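Long-range contact in cytolethal distending toxin subunit B (Escherichia coli, PDB 2F1N), which nicks DNA as the endonuclease subunit of a tripartite toxin, very probably damaging the DNA of intoxicated cells and arresting them at G2/M: residues F121-L133 with N153-F167. Numbering follows the deposited sequence.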
# COMPACT_ATOMS: atom_id res chain seq x y z
N PHE A 121 -9.67 4.53 -5.48
CA PHE A 121 -10.64 3.84 -4.59
C PHE A 121 -10.44 4.29 -3.12
O PHE A 121 -9.33 4.32 -2.63
CB PHE A 121 -10.52 2.33 -4.64
CG PHE A 121 -10.64 1.77 -6.02
CD1 PHE A 121 -11.74 2.05 -6.81
CD2 PHE A 121 -9.62 0.99 -6.54
CE1 PHE A 121 -11.84 1.52 -8.12
CE2 PHE A 121 -9.72 0.49 -7.86
CZ PHE A 121 -10.82 0.75 -8.62
N VAL A 122 -11.54 4.60 -2.44
CA VAL A 122 -11.50 4.94 -1.04
C VAL A 122 -12.60 4.12 -0.37
O VAL A 122 -13.79 4.35 -0.62
CB VAL A 122 -11.84 6.41 -0.79
CG1 VAL A 122 -11.47 6.70 0.65
CG2 VAL A 122 -11.08 7.32 -1.77
N LEU A 123 -12.19 3.15 0.45
CA LEU A 123 -13.13 2.29 1.15
C LEU A 123 -13.10 2.61 2.66
O LEU A 123 -12.05 2.93 3.25
CB LEU A 123 -12.82 0.80 0.87
CG LEU A 123 -12.49 0.45 -0.62
CD1 LEU A 123 -12.28 -1.02 -0.79
CD2 LEU A 123 -13.55 0.93 -1.62
N SER A 124 -14.28 2.53 3.28
CA SER A 124 -14.46 2.92 4.67
C SER A 124 -13.78 1.95 5.63
O SER A 124 -13.58 0.77 5.33
CB SER A 124 -15.97 3.03 4.96
OG SER A 124 -16.48 4.07 4.13
N PRO A 125 -13.39 2.46 6.80
CA PRO A 125 -12.85 1.59 7.84
C PRO A 125 -13.85 0.50 8.16
O PRO A 125 -15.06 0.75 8.07
CB PRO A 125 -12.76 2.53 9.07
CG PRO A 125 -12.60 3.90 8.47
CD PRO A 125 -13.42 3.88 7.19
N VAL A 126 -13.35 -0.65 8.54
CA VAL A 126 -14.22 -1.80 8.83
C VAL A 126 -14.47 -1.98 10.31
O VAL A 126 -15.23 -2.86 10.71
CB VAL A 126 -13.64 -3.11 8.24
CG1 VAL A 126 -14.63 -4.23 8.42
CG2 VAL A 126 -13.35 -2.90 6.73
N ARG A 127 -13.88 -1.10 11.12
CA ARG A 127 -14.01 -1.18 12.57
C ARG A 127 -13.86 0.24 13.14
O ARG A 127 -13.07 1.04 12.63
CB ARG A 127 -12.90 -2.10 13.12
CG ARG A 127 -12.97 -2.47 14.59
CD ARG A 127 -11.93 -3.48 15.01
NE ARG A 127 -12.19 -4.80 14.42
CZ ARG A 127 -11.71 -5.94 14.89
NH1 ARG A 127 -10.93 -5.96 15.97
NH2 ARG A 127 -12.02 -7.07 14.29
N GLN A 128 -14.59 0.54 14.21
CA GLN A 128 -14.36 1.80 14.91
C GLN A 128 -12.92 1.92 15.35
O GLN A 128 -12.35 1.00 15.95
CB GLN A 128 -15.29 1.94 16.11
CG GLN A 128 -16.22 3.13 15.98
CD GLN A 128 -17.08 3.31 17.22
OE1 GLN A 128 -16.76 4.13 18.09
NE2 GLN A 128 -18.16 2.53 17.33
N GLY A 129 -12.33 3.06 15.02
CA GLY A 129 -10.91 3.30 15.26
C GLY A 129 -9.95 2.71 14.23
O GLY A 129 -8.74 2.85 14.37
N GLY A 130 -10.49 2.05 13.21
CA GLY A 130 -9.66 1.51 12.14
C GLY A 130 -9.39 2.60 11.10
O GLY A 130 -10.03 3.66 11.14
N ARG A 131 -8.46 2.32 10.18
CA ARG A 131 -8.12 3.22 9.08
C ARG A 131 -8.97 2.80 7.86
O ARG A 131 -9.45 1.68 7.81
CB ARG A 131 -6.63 3.03 8.72
CG ARG A 131 -5.74 4.06 9.33
CD ARG A 131 -5.62 3.87 10.77
NE ARG A 131 -4.90 2.64 11.17
CZ ARG A 131 -4.46 2.39 12.43
NH1 ARG A 131 -4.69 3.27 13.43
NH2 ARG A 131 -3.80 1.27 12.69
N PRO A 132 -9.16 3.71 6.91
CA PRO A 132 -9.78 3.36 5.62
C PRO A 132 -8.82 2.56 4.77
O PRO A 132 -7.67 2.34 5.16
CB PRO A 132 -10.04 4.75 4.97
CG PRO A 132 -8.90 5.60 5.48
CD PRO A 132 -8.67 5.11 6.93
N LEU A 133 -9.31 2.10 3.61
CA LEU A 133 -8.46 1.54 2.55
C LEU A 133 -8.31 2.53 1.42
O LEU A 133 -9.29 3.01 0.94
CB LEU A 133 -9.12 0.26 2.01
CG LEU A 133 -8.91 -0.89 3.01
CD1 LEU A 133 -9.87 -2.05 2.73
CD2 LEU A 133 -7.45 -1.37 3.01
N ASN A 153 -6.73 -9.64 17.90
CA ASN A 153 -7.89 -9.99 17.09
C ASN A 153 -8.43 -8.73 16.34
O ASN A 153 -9.54 -8.21 16.53
CB ASN A 153 -8.89 -10.76 17.97
CG ASN A 153 -8.32 -12.14 18.40
OD1 ASN A 153 -8.25 -13.07 17.58
ND2 ASN A 153 -7.88 -12.27 19.67
N ASN A 154 -7.54 -8.23 15.49
CA ASN A 154 -7.77 -6.95 14.81
C ASN A 154 -8.55 -7.06 13.50
O ASN A 154 -9.17 -8.10 13.19
CB ASN A 154 -6.42 -6.25 14.61
CG ASN A 154 -5.59 -6.86 13.46
OD1 ASN A 154 -5.99 -7.85 12.81
ND2 ASN A 154 -4.42 -6.27 13.21
N ASP A 155 -8.55 -5.95 12.77
CA ASP A 155 -9.36 -5.82 11.56
C ASP A 155 -8.71 -6.29 10.25
O ASP A 155 -9.31 -6.14 9.15
CB ASP A 155 -9.85 -4.38 11.45
CG ASP A 155 -8.72 -3.34 11.43
OD1 ASP A 155 -7.61 -3.57 12.01
OD2 ASP A 155 -8.91 -2.22 10.87
N ALA A 156 -7.52 -6.89 10.34
CA ALA A 156 -6.86 -7.32 9.09
C ALA A 156 -7.72 -8.23 8.20
O ALA A 156 -7.82 -7.96 6.99
CB ALA A 156 -5.46 -7.93 9.35
N PRO A 157 -8.32 -9.31 8.72
CA PRO A 157 -9.14 -10.16 7.83
C PRO A 157 -10.30 -9.39 7.17
O PRO A 157 -10.57 -9.57 5.98
CB PRO A 157 -9.68 -11.24 8.76
CG PRO A 157 -8.66 -11.36 9.89
CD PRO A 157 -8.26 -9.87 10.09
N ALA A 158 -10.96 -8.55 7.94
CA ALA A 158 -12.07 -7.73 7.42
C ALA A 158 -11.63 -6.72 6.36
O ALA A 158 -12.40 -6.44 5.41
CB ALA A 158 -12.75 -6.99 8.60
N LEU A 159 -10.43 -6.14 6.52
CA LEU A 159 -9.88 -5.29 5.45
C LEU A 159 -9.71 -6.05 4.13
O LEU A 159 -10.06 -5.54 3.06
CB LEU A 159 -8.53 -4.69 5.85
CG LEU A 159 -8.69 -3.63 6.95
CD1 LEU A 159 -7.28 -3.30 7.60
CD2 LEU A 159 -9.36 -2.37 6.43
N VAL A 160 -9.15 -7.25 4.21
CA VAL A 160 -8.92 -8.05 3.00
C VAL A 160 -10.29 -8.39 2.41
O VAL A 160 -10.47 -8.32 1.18
CB VAL A 160 -8.15 -9.34 3.28
CG1 VAL A 160 -8.02 -10.20 1.99
CG2 VAL A 160 -6.73 -9.03 3.80
N GLU A 161 -11.22 -8.79 3.28
CA GLU A 161 -12.56 -9.15 2.83
C GLU A 161 -13.31 -7.96 2.17
O GLU A 161 -14.04 -8.15 1.16
CB GLU A 161 -13.37 -9.80 3.96
CG GLU A 161 -12.74 -11.13 4.38
CD GLU A 161 -13.13 -11.62 5.76
OE1 GLU A 161 -13.82 -10.90 6.51
OE2 GLU A 161 -12.70 -12.76 6.10
N GLU A 162 -13.10 -6.77 2.71
CA GLU A 162 -13.67 -5.58 2.09
C GLU A 162 -13.20 -5.36 0.65
O GLU A 162 -14.00 -5.02 -0.20
CB GLU A 162 -13.45 -4.31 2.92
CG GLU A 162 -14.22 -3.10 2.33
CD GLU A 162 -14.34 -1.91 3.27
OE1 GLU A 162 -13.33 -1.32 3.63
OE2 GLU A 162 -15.47 -1.54 3.65
N VAL A 163 -11.91 -5.58 0.39
CA VAL A 163 -11.38 -5.40 -0.97
C VAL A 163 -11.94 -6.48 -1.87
O VAL A 163 -12.39 -6.20 -2.97
CB VAL A 163 -9.83 -5.49 -0.99
CG1 VAL A 163 -9.31 -5.49 -2.44
CG2 VAL A 163 -9.22 -4.30 -0.17
N TYR A 164 -11.92 -7.72 -1.42
CA TYR A 164 -12.48 -8.80 -2.24
C TYR A 164 -13.96 -8.51 -2.60
O TYR A 164 -14.40 -8.64 -3.75
CB TYR A 164 -12.45 -10.10 -1.40
CG TYR A 164 -13.28 -11.22 -1.99
CD1 TYR A 164 -12.77 -12.04 -3.00
CD2 TYR A 164 -14.57 -11.47 -1.53
CE1 TYR A 164 -13.53 -13.10 -3.50
CE2 TYR A 164 -15.34 -12.49 -2.04
CZ TYR A 164 -14.82 -13.30 -3.02
OH TYR A 164 -15.60 -14.36 -3.51
N ASN A 165 -14.74 -8.13 -1.60
CA ASN A 165 -16.17 -7.85 -1.87
C ASN A 165 -16.42 -6.62 -2.73
O ASN A 165 -17.41 -6.57 -3.51
CB ASN A 165 -17.00 -7.84 -0.57
CG ASN A 165 -17.19 -9.25 -0.00
OD1 ASN A 165 -17.78 -10.13 -0.65
ND2 ASN A 165 -16.73 -9.48 1.20
N PHE A 166 -15.59 -5.58 -2.56
CA PHE A 166 -15.71 -4.37 -3.36
C PHE A 166 -15.65 -4.69 -4.87
O PHE A 166 -16.55 -4.28 -5.65
CB PHE A 166 -14.60 -3.37 -2.98
CG PHE A 166 -14.53 -2.16 -3.88
CD1 PHE A 166 -15.58 -1.24 -3.94
CD2 PHE A 166 -13.41 -1.97 -4.71
CE1 PHE A 166 -15.53 -0.12 -4.78
CE2 PHE A 166 -13.34 -0.84 -5.54
CZ PHE A 166 -14.42 0.08 -5.59
N PHE A 167 -14.64 -5.46 -5.28
CA PHE A 167 -14.52 -5.82 -6.68
C PHE A 167 -15.59 -6.84 -7.08
O PHE A 167 -16.19 -6.68 -8.11
CB PHE A 167 -13.10 -6.34 -7.00
CG PHE A 167 -12.09 -5.28 -6.91
CD1 PHE A 167 -12.18 -4.17 -7.78
CD2 PHE A 167 -11.17 -5.27 -5.87
CE1 PHE A 167 -11.30 -3.12 -7.69
CE2 PHE A 167 -10.29 -4.19 -5.75
CZ PHE A 167 -10.36 -3.13 -6.63
O HOH W 1 -16.71 -0.59 5.68
O HOH W 2 -10.61 -0.32 9.49
O HOH W 3 -11.62 -9.82 14.23
O HOH W 4 -7.35 -0.28 10.01
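In this DNase I-like fold, helix 156-168 lies against one side of the six-stranded sheet, touching strands 141-147 and 179-183; the 119-123/133-138 edge hairpin meets it through an aromatic cluster and a loop with both apolar and polar contacts. Phe121 receives two ring edges: Phe166 points CE2 at its face, 3.5 Å from Phe121 CD1, with the planes at 68°, and Phe167 stands nearly perpendicular to it at 83°. Leu123 CD2 sits over the centre of the Phe166 ring in a CH-pi contact, 3.8 Å from the centroid. Back toward the helix N-terminus, Leu133 CD1 lies 3.7 Å from both Leu159 CD2 and Val163 CG2, while Val126 CG1 presses tightly on Ala158 CB at 3.3 Å. Glu162, its CG anti to the backbone N (chi1 -173°), brings OE1 within 2.7 Å of Ser124 O, and a water joins its OE2 to Pro125 O. Just ahead of the helix, Arg127 lays one guanidinium face over the Asn154-Asp155 peptide, and its NH1 donates in plane to a lone pair of Asn153 O (2.7 Å). Asp155 OD2 meets the loop through two waters, bound to Val126 N and Arg131 N, while OD1 accepts from Ile149 N. One direct hydrogen bond and waters tie the loop to the residues leading into the helix, and a water to Glu162, whereas the strand end relies on aromatic and aliphatic packing.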